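PDB 3UMB: dehalogenase-like hydrolase from Ralstonia solanacearum, which probably catalyses the hydrolytic dehalogenation of small (S)-2-haloalkanoic acids to (R)-2-hydroxyalkanoic acids, releasing the halide. Local coordinates for residues 26-31 and 89-94; 71-76 and 81-86; 162-167 and 173-178. One frame throughout, in Å; residues are numbered along the deposited sequence.

Contact 1: residues 26-31 and 89-94; sequences EQLFPG and ATLMRE
In the helical cap of this haloacid dehalogenase, Leu28 of helix 19-28 and Leu91 of helix 85-96 reach for each other tip to tip, at a small apolar join between the first helix of the cap and its last. The touching is done by one methyl: Leu28 CD1 comes within 3.7 Å of Leu91 CG and 3.9 Å of Leu91 CD2, so it sits over the branch point of the other leucine. Beside that leucine, Thr90 CG2 comes to 4.2 Å from Leu28 CD1; the threonine turns its methyl to the contact, while Thr90 OG1 is hydrogen-bonded to His86 O, one turn earlier. Leu91 sends its chain off the helix with CG opposite the carbonyl carbon (chi1 -85°), and its two methyls then divide the work. CD2 goes to Leu28, and CD1 turns to the Phe29 ring, meeting Phe29 CE2 obliquely at 4.3 Å. That ring is backed by its own neighbour, because Leu28 CB lies 4.1 Å above the plane, over the ring centre. Just beyond, the chain leaves the helix, and Gly31 N bonds Glu26 OE1 at 3.2 Å on the syn side of the carboxylate, a bent bond (N-H...O 136°) that ties the turn back to the helix. The surroundings extend the apolar patch: Phe29 also packs on Leu36, and Leu91 reaches Leu72. At the polar margin, Glu94 makes a salt bridge to Arg24. Across the two segments the join therefore rests on dispersion between aliphatic and aromatic carbons, with the nearby polar groups bonded elsewhere, Thr90 OG1 to His86 and Glu94 to Arg24.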
loop_
_atom_site.group_PDB
_atom_site.type_symbol
_atom_site.label_atom_id
_atom_site.label_comp_id
_atom_site.label_asym_id
_atom_site.label_seq_id
_atom_site.Cartn_x
_atom_site.Cartn_y
_atom_site.Cartn_z
ATOM N N GLU A 26 9.292 20.373 9.645
ATOM C CA GLU A 26 10.632 20.928 9.899
ATOM C C GLU A 26 10.697 21.863 11.074
ATOM O O GLU A 26 11.647 21.819 11.831
ATOM C CB GLU A 26 11.146 21.715 8.685
ATOM C CG GLU A 26 11.908 20.900 7.629
ATOM C CD GLU A 26 13.136 20.144 8.205
ATOM O OE1 GLU A 26 13.670 20.589 9.274
ATOM O OE2 GLU A 26 13.538 19.109 7.569
ATOM N N GLN A 27 9.710 22.734 11.232
ATOM C CA GLN A 27 9.804 23.744 12.271
ATOM C C GLN A 27 9.557 23.170 13.643
ATOM O O GLN A 27 10.074 23.706 14.632
ATOM C CB GLN A 27 8.806 24.894 12.014
ATOM C CG GLN A 27 8.945 26.119 12.976
ATOM C CD GLN A 27 8.436 25.867 14.419
ATOM O OE1 GLN A 27 7.515 25.066 14.642
ATOM N NE2 GLN A 27 9.037 26.563 15.397
ATOM N N LEU A 28 8.718 22.142 13.742
ATOM C CA LEU A 28 8.446 21.550 15.050
ATOM C C LEU A 28 9.511 20.496 15.390
ATOM O O LEU A 28 9.717 20.187 16.564
ATOM C CB LEU A 28 7.053 20.915 15.085
ATOM C CG LEU A 28 5.814 21.815 14.895
ATOM C CD1 LEU A 28 4.852 21.182 13.877
ATOM C CD2 LEU A 28 5.073 22.158 16.227
ATOM N N PHE A 29 10.159 19.976 14.341
ATOM C CA PHE A 29 11.044 18.816 14.396
ATOM C C PHE A 29 12.227 19.095 13.501
ATOM O O PHE A 29 12.265 18.640 12.346
ATOM C CB PHE A 29 10.315 17.560 13.906
ATOM C CG PHE A 29 9.118 17.214 14.727
ATOM C CD1 PHE A 29 9.213 17.143 16.109
ATOM C CD2 PHE A 29 7.900 16.951 14.124
ATOM C CE1 PHE A 29 8.090 16.831 16.888
ATOM C CE2 PHE A 29 6.779 16.606 14.889
ATOM C CZ PHE A 29 6.863 16.546 16.271
ATOM N N PRO A 30 13.196 19.866 14.024
ATOM C CA PRO A 30 14.285 20.349 13.202
ATOM C C PRO A 30 15.190 19.200 12.742
ATOM O O PRO A 30 15.539 18.309 13.537
ATOM C CB PRO A 30 15.028 21.310 14.132
ATOM C CG PRO A 30 14.148 21.524 15.302
ATOM C CD PRO A 30 13.327 20.300 15.420
ATOM N N GLY A 31 15.531 19.237 11.458
ATOM C CA GLY A 31 16.244 18.159 10.789
ATOM C C GLY A 31 15.417 16.925 10.383
ATOM O O GLY A 31 15.951 16.049 9.729
ATOM N N ALA A 89 -2.048 18.606 17.087
ATOM C CA ALA A 89 -3.067 19.593 16.695
ATOM C C ALA A 89 -2.512 20.530 15.616
ATOM O O ALA A 89 -3.121 20.718 14.585
ATOM C CB ALA A 89 -3.605 20.366 17.924
ATOM N N THR A 90 -1.317 21.053 15.800
ATOM C CA THR A 90 -0.738 21.991 14.830
ATOM C C THR A 90 -0.576 21.426 13.451
ATOM O O THR A 90 -0.705 22.145 12.454
ATOM C CB THR A 90 0.657 22.476 15.266
ATOM O OG1 THR A 90 0.541 23.177 16.497
ATOM C CG2 THR A 90 1.264 23.412 14.222
ATOM N N LEU A 91 -0.237 20.144 13.364
ATOM C CA LEU A 91 0.090 19.581 12.045
ATOM C C LEU A 91 -1.174 19.203 11.341
ATOM O O LEU A 91 -1.261 19.300 10.140
ATOM C CB LEU A 91 1.037 18.381 12.145
ATOM C CG LEU A 91 2.524 18.766 12.210
ATOM C CD1 LEU A 91 3.370 17.500 12.372
ATOM C CD2 LEU A 91 2.928 19.558 10.951
HETATM N N MSE A 92 -2.139 18.750 12.125
HETATM C CA MSE A 92 -3.472 18.434 11.635
HETATM C C MSE A 92 -4.191 19.734 11.131
HETATM O O MSE A 92 -4.631 19.760 9.966
HETATM C CB MSE A 92 -4.260 17.606 12.696
HETATM C CG MSE A 92 -3.790 16.057 12.868
HETATM SE SE MSE A 92 -3.344 15.173 11.155
HETATM C CE MSE A 92 -5.229 14.918 10.529
ATOM N N ARG A 93 -4.218 20.811 11.933
ATOM C CA ARG A 93 -4.653 22.139 11.448
ATOM C C ARG A 93 -4.045 22.457 10.113
ATOM O O ARG A 93 -4.729 22.801 9.153
ATOM C CB ARG A 93 -4.247 23.272 12.402
ATOM C CG ARG A 93 -5.056 23.308 13.697
ATOM C CD ARG A 93 -4.909 24.619 14.470
ATOM N NE ARG A 93 -3.960 24.545 15.592
ATOM C CZ ARG A 93 -4.218 24.046 16.810
ATOM N NH1 ARG A 93 -5.408 23.517 17.116
ATOM N NH2 ARG A 93 -3.257 24.061 17.736
ATOM N N GLU A 94 -2.734 22.328 10.042
ATOM C CA GLU A 94 -2.067 22.569 8.808
ATOM C C GLU A 94 -2.685 21.724 7.726
ATOM O O GLU A 94 -2.823 22.181 6.597
ATOM C CB GLU A 94 -0.582 22.253 8.928
ATOM C CG GLU A 94 0.207 22.951 7.890
ATOM C CD GLU A 94 0.391 24.411 8.186
ATOM O OE1 GLU A 94 0.413 24.787 9.389
ATOM O OE2 GLU A 94 0.516 25.170 7.203
#

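Contact 2: residues 71-76 and 81-86; sequences ALRYAC and LPLGNH
Cys76 and Leu83 make the inner layer of this contact, where the end of helix 64-78 meets the chain that leads into helix 85-96. The sulfur lies against one side of the leucine, touching CB and CD1 most closely: Cys76 SG is 3.7 Å from both Leu83 CB and Leu83 CD1, and Cys76 CB is 3.8 Å from Leu83 CB. Leu83 can lie along the helix in this way because its CG is anti to the backbone N (chi1 -178°), which carries the branch back to the preceding turn. There its CD1 meets Leu72 CD2 at 4.0 Å, while CD2 touches Arg73 CG at 4.2 Å, the two chains crossing at about a right angle. Leu81 adds a looser touch, CD1 to Cys76 SG at 4.2 Å. The backbone draws these groups together: Leu81 N donates to Cys76 O over 2.9 Å, nearly straight (N-H...O 165°), though the donor is tilted 25° from the carbonyl plane. Pro82 then centres an inverse gamma turn that swings Leu83 back onto the helix, and Gly84 stands at the N-cap position of helix 85-96. Farther out, the extended Arg73 ends in a salt bridge with Glu88 of that helix. The residues between the segments include Ala77 and Asn80, which bind a magnesium ion in this entry. One nearly straight backbone bond and the gamma turn thus bring the connection back against the helix end, and toward the leucines the sulfur presents an apolar, polarisable surface.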
loop_
_atom_site.group_PDB
_atom_site.type_symbol
_atom_site.label_atom_id
_atom_site.label_comp_id
_atom_site.label_asym_id
_atom_site.label_seq_id
_atom_site.Cartn_x
_atom_site.Cartn_y
_atom_site.Cartn_z
ATOM N N ALA A 71 -1.554 7.572 11.028
ATOM C CA ALA A 71 -0.302 7.512 10.275
ATOM C C ALA A 71 0.716 8.492 10.863
ATOM O O ALA A 71 1.909 8.186 10.924
ATOM C CB ALA A 71 -0.510 7.800 8.771
ATOM N N LEU A 72 0.259 9.683 11.243
ATOM C CA LEU A 72 1.160 10.706 11.770
ATOM C C LEU A 72 1.781 10.247 13.093
ATOM O O LEU A 72 2.969 10.457 13.340
ATOM C CB LEU A 72 0.396 12.009 12.022
ATOM C CG LEU A 72 1.153 13.100 12.809
ATOM C CD1 LEU A 72 2.296 13.600 11.921
ATOM C CD2 LEU A 72 0.230 14.210 13.231
ATOM N N ARG A 73 0.927 9.697 13.952
ATOM C CA ARG A 73 1.337 9.058 15.191
ATOM C C ARG A 73 2.313 7.910 15.023
ATOM O O ARG A 73 3.344 7.845 15.740
ATOM C CB ARG A 73 0.137 8.544 15.951
ATOM C CG ARG A 73 -0.699 9.660 16.549
ATOM C CD ARG A 73 -1.940 9.168 17.278
ATOM N NE ARG A 73 -2.686 10.324 17.834
ATOM C CZ ARG A 73 -3.968 10.320 18.211
ATOM N NH1 ARG A 73 -4.719 9.229 18.100
ATOM N NH2 ARG A 73 -4.514 11.427 18.686
ATOM N N TYR A 74 2.006 6.969 14.124
ATOM C CA TYR A 74 2.982 5.906 13.867
ATOM C C TYR A 74 4.312 6.554 13.413
ATOM O O TYR A 74 5.395 6.186 13.899
ATOM C CB TYR A 74 2.521 4.905 12.815
ATOM C CG TYR A 74 3.627 3.962 12.447
ATOM C CD1 TYR A 74 3.754 2.751 13.099
ATOM C CD2 TYR A 74 4.527 4.275 11.450
ATOM C CE1 TYR A 74 4.771 1.871 12.808
ATOM C CE2 TYR A 74 5.563 3.406 11.118
ATOM C CZ TYR A 74 5.679 2.187 11.831
ATOM O OH TYR A 74 6.691 1.284 11.570
ATOM N N ALA A 75 4.239 7.496 12.470
ATOM C CA ALA A 75 5.488 8.039 11.874
ATOM C C ALA A 75 6.358 8.728 12.968
ATOM O O ALA A 75 7.577 8.630 12.978
ATOM C CB ALA A 75 5.172 8.995 10.763
ATOM N N CYS A 76 5.708 9.380 13.922
ATOM C CA CYS A 76 6.462 10.075 14.966
ATOM C C CYS A 76 7.121 9.101 15.946
ATOM O O CYS A 76 8.265 9.318 16.284
ATOM C CB CYS A 76 5.589 11.101 15.683
ATOM S SG CYS A 76 5.358 12.593 14.642
ATOM N N LEU A 81 10.206 11.188 17.370
ATOM C CA LEU A 81 9.856 12.608 17.488
ATOM C C LEU A 81 8.840 12.939 18.605
ATOM O O LEU A 81 7.831 12.241 18.742
ATOM C CB LEU A 81 9.287 13.085 16.153
ATOM C CG LEU A 81 10.121 12.780 14.915
ATOM C CD1 LEU A 81 9.351 13.264 13.657
ATOM C CD2 LEU A 81 11.491 13.430 15.003
ATOM N N PRO A 82 9.085 14.025 19.393
ATOM C CA PRO A 82 8.190 14.449 20.495
ATOM C C PRO A 82 6.801 15.060 20.101
ATOM O O PRO A 82 6.565 16.270 20.258
ATOM C CB PRO A 82 9.040 15.470 21.264
ATOM C CG PRO A 82 9.980 15.990 20.299
ATOM C CD PRO A 82 10.311 14.844 19.373
ATOM N N LEU A 83 5.891 14.194 19.652
ATOM C CA LEU A 83 4.558 14.581 19.200
ATOM C C LEU A 83 3.530 14.360 20.308
ATOM O O LEU A 83 3.001 13.270 20.472
ATOM C CB LEU A 83 4.148 13.778 17.950
ATOM C CG LEU A 83 2.774 14.102 17.332
ATOM C CD1 LEU A 83 2.937 15.003 16.093
ATOM C CD2 LEU A 83 2.023 12.826 16.989
ATOM N N GLY A 84 3.258 15.411 21.065
ATOM C CA GLY A 84 2.133 15.407 21.994
ATOM C C GLY A 84 0.965 16.202 21.395
ATOM O O GLY A 84 0.962 16.512 20.207
ATOM N N ASN A 85 -0.001 16.564 22.233
ATOM C CA ASN A 85 -1.219 17.189 21.751
ATOM C C ASN A 85 -0.983 18.474 20.918
ATOM O O ASN A 85 -1.521 18.592 19.815
ATOM C CB ASN A 85 -2.196 17.420 22.906
ATOM C CG ASN A 85 -2.636 16.123 23.556
ATOM O OD1 ASN A 85 -3.036 15.173 22.870
ATOM N ND2 ASN A 85 -2.565 16.071 24.891
ATOM N N HIS A 86 -0.156 19.405 21.394
ATOM C CA HIS A 86 0.027 20.656 20.647
ATOM C C HIS A 86 0.592 20.358 19.270
ATOM O O HIS A 86 0.008 20.797 18.293
ATOM C CB HIS A 86 0.892 21.718 21.387
ATOM C CG HIS A 86 1.241 22.913 20.531
ATOM N ND1 HIS A 86 0.423 24.023 20.420
ATOM C CD2 HIS A 86 2.305 23.151 19.718
ATOM C CE1 HIS A 86 0.973 24.901 19.592
ATOM N NE2 HIS A 86 2.109 24.392 19.141
#

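Contact 3: residues 162-167 and 173-178; sequences ALAPRA and AQILFV
Ile175, in strand 175-179, drives a single methyl against the backbone joining Ala164 to Pro165 in helix 163-168. This is the close part of the contact: Ile175 CD1 is 3.7 Å from Ala164 O, 3.8 Å from Ala164 C and 3.8 Å from Pro165 N, so the methyl rests on the peptide unit itself. The side chain gets there by a first torsion of -60°, which sets CG1 opposite the carbonyl carbon, followed by an extended second torsion that puts CD1 at the far end. Side chain to side chain, the fit is slacker, with Ala164 CB at 4.3 Å and Pro165 CD at 4.4 Å from that same Ile175 CD1. Looser still is the outer face of the helix, where the exposed Arg166 points away from the strand. On the strand side the isoleucine is well surrounded, packing on Val8 of the neighbouring parallel strand and on Val170 in the connecting loop, and Pro165 leans on Phe193. Strand 175-179 lies between strands 6-9 and 194-198 in the parallel sheet of the Rossmann-like HAD core, and backbone bonds to Ala6, Val8 and Thr194 hold it there. The contact is thus the helix-onto-sheet packing of an alpha-to-beta connection, away from the magnesium sites, though a bound sodium ion lies about 3 Å from the side chain of Pro165. Because a proline nitrogen has no hydrogen to donate, the methyl meets a peptide that offers no N-H, and what passes between the segments is van der Waals contact alone.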
loop_
_atom_site.group_PDB
_atom_site.type_symbol
_atom_site.label_atom_id
_atom_site.label_comp_id
_atom_site.label_asym_id
_atom_site.label_seq_id
_atom_site.Cartn_x
_atom_site.Cartn_y
_atom_site.Cartn_z
ATOM N N ALA A 162 -16.659 4.290 -8.687
ATOM C CA ALA A 162 -18.020 4.329 -9.156
ATOM C C ALA A 162 -18.788 5.546 -8.707
ATOM O O ALA A 162 -19.792 5.848 -9.325
ATOM C CB ALA A 162 -18.797 3.075 -8.793
ATOM N N LEU A 163 -18.352 6.227 -7.660
ATOM C CA LEU A 163 -19.086 7.397 -7.200
ATOM C C LEU A 163 -19.238 8.469 -8.310
ATOM O O LEU A 163 -20.244 9.169 -8.347
ATOM C CB LEU A 163 -18.490 8.015 -5.895
ATOM C CG LEU A 163 -18.617 7.244 -4.565
ATOM C CD1 LEU A 163 -17.651 7.768 -3.485
ATOM C CD2 LEU A 163 -20.030 7.242 -4.050
ATOM N N ALA A 164 -18.267 8.595 -9.207
ATOM C CA ALA A 164 -18.272 9.758 -10.106
ATOM C C ALA A 164 -19.219 9.560 -11.279
ATOM O O ALA A 164 -20.036 10.428 -11.530
ATOM C CB ALA A 164 -16.896 10.145 -10.547
ATOM N N PRO A 165 -19.182 8.401 -11.950
ATOM C CA PRO A 165 -20.270 8.187 -12.900
ATOM C C PRO A 165 -21.656 8.421 -12.288
ATOM O O PRO A 165 -22.476 9.091 -12.926
ATOM C CB PRO A 165 -20.063 6.757 -13.339
ATOM C CG PRO A 165 -18.534 6.639 -13.314
ATOM C CD PRO A 165 -18.180 7.326 -12.034
ATOM N N ARG A 166 -21.891 7.966 -11.047
ATOM C CA ARG A 166 -23.216 8.106 -10.429
ATOM C C ARG A 166 -23.628 9.496 -10.268
ATOM O O ARG A 166 -24.728 9.828 -10.641
ATOM C CB ARG A 166 -23.318 7.508 -9.031
ATOM C CG ARG A 166 -23.899 6.120 -9.061
ATOM C CD ARG A 166 -24.742 5.802 -7.804
ATOM N NE ARG A 166 -23.964 5.849 -6.582
ATOM C CZ ARG A 166 -22.932 5.076 -6.345
ATOM N NH1 ARG A 166 -22.534 4.188 -7.251
ATOM N NH2 ARG A 166 -22.317 5.155 -5.183
ATOM N N ALA A 167 -22.778 10.302 -9.635
ATOM C CA ALA A 167 -23.094 11.721 -9.392
ATOM C C ALA A 167 -23.309 12.545 -10.699
ATOM O O ALA A 167 -24.154 13.427 -10.726
ATOM C CB ALA A 167 -22.030 12.368 -8.534
ATOM N N ALA A 173 -16.483 6.314 -19.276
ATOM C CA ALA A 173 -15.773 6.651 -20.532
ATOM C C ALA A 173 -15.890 8.119 -20.910
ATOM O O ALA A 173 -15.013 8.660 -21.599
ATOM C CB ALA A 173 -16.229 5.784 -21.670
ATOM N N GLN A 174 -16.931 8.774 -20.424
ATOM C CA GLN A 174 -17.168 10.170 -20.768
ATOM C C GLN A 174 -16.742 11.157 -19.677
ATOM O O GLN A 174 -17.040 12.343 -19.775
ATOM C CB GLN A 174 -18.670 10.372 -21.080
ATOM C CG GLN A 174 -19.157 9.567 -22.308
ATOM C CD GLN A 174 -20.688 9.566 -22.462
ATOM O OE1 GLN A 174 -21.386 10.488 -22.001
ATOM N NE2 GLN A 174 -21.213 8.520 -23.123
ATOM N N ILE A 175 -16.095 10.671 -18.623
ATOM C CA ILE A 175 -15.540 11.548 -17.589
ATOM C C ILE A 175 -14.034 11.531 -17.773
ATOM O O ILE A 175 -13.448 10.482 -18.019
ATOM C CB ILE A 175 -15.958 11.099 -16.165
ATOM C CG1 ILE A 175 -17.493 11.122 -16.047
ATOM C CG2 ILE A 175 -15.343 11.992 -15.083
ATOM C CD1 ILE A 175 -18.044 10.797 -14.654
ATOM N N LEU A 176 -13.418 12.712 -17.740
ATOM C CA LEU A 176 -11.962 12.793 -17.661
ATOM C C LEU A 176 -11.565 12.789 -16.184
ATOM O O LEU A 176 -11.965 13.661 -15.392
ATOM C CB LEU A 176 -11.385 14.025 -18.359
ATOM C CG LEU A 176 -9.850 14.122 -18.272
ATOM C CD1 LEU A 176 -9.135 12.948 -18.976
ATOM C CD2 LEU A 176 -9.376 15.463 -18.825
ATOM N N PHE A 177 -10.760 11.791 -15.838
ATOM C CA PHE A 177 -10.315 11.604 -14.475
ATOM C C PHE A 177 -8.887 12.109 -14.355
ATOM O O PHE A 177 -7.984 11.631 -15.042
ATOM C CB PHE A 177 -10.393 10.129 -14.101
ATOM C CG PHE A 177 -10.022 9.879 -12.684
ATOM C CD1 PHE A 177 -10.976 9.960 -11.684
ATOM C CD2 PHE A 177 -8.684 9.657 -12.331
ATOM C CE1 PHE A 177 -10.600 9.783 -10.339
ATOM C CE2 PHE A 177 -8.303 9.486 -11.018
ATOM C CZ PHE A 177 -9.255 9.524 -10.002
ATOM N N VAL A 178 -8.687 13.053 -13.450
ATOM C CA VAL A 178 -7.400 13.702 -13.242
ATOM C C VAL A 178 -6.856 13.433 -11.849
ATOM O O VAL A 178 -7.533 13.674 -10.851
ATOM C CB VAL A 178 -7.537 15.228 -13.416
ATOM C CG1 VAL A 178 -6.171 15.925 -13.194
ATOM C CG2 VAL A 178 -8.116 15.539 -14.807
#

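From the N terminus, the chain makes core strand 6-9 and then enters the helical cap. Contact 1 closes the long loop there, bringing residues 89-94 back to 26-31 over a mostly helical excursion. Contact 2 is nested inside that loop, a short turn between helices 64-78 and 85-96. The two share helix 85-96 and touch, with Phe29 CE1 3.7 Å from Pro82 O, so together they join helices 19-28, 64-78 and 85-96 of the cap. The chain then returns to the core, where contact 3 closes a short loop in series, joining helix 163-168 to the central sheet. Its centre lies about 36 Å from the centres of both cap contacts.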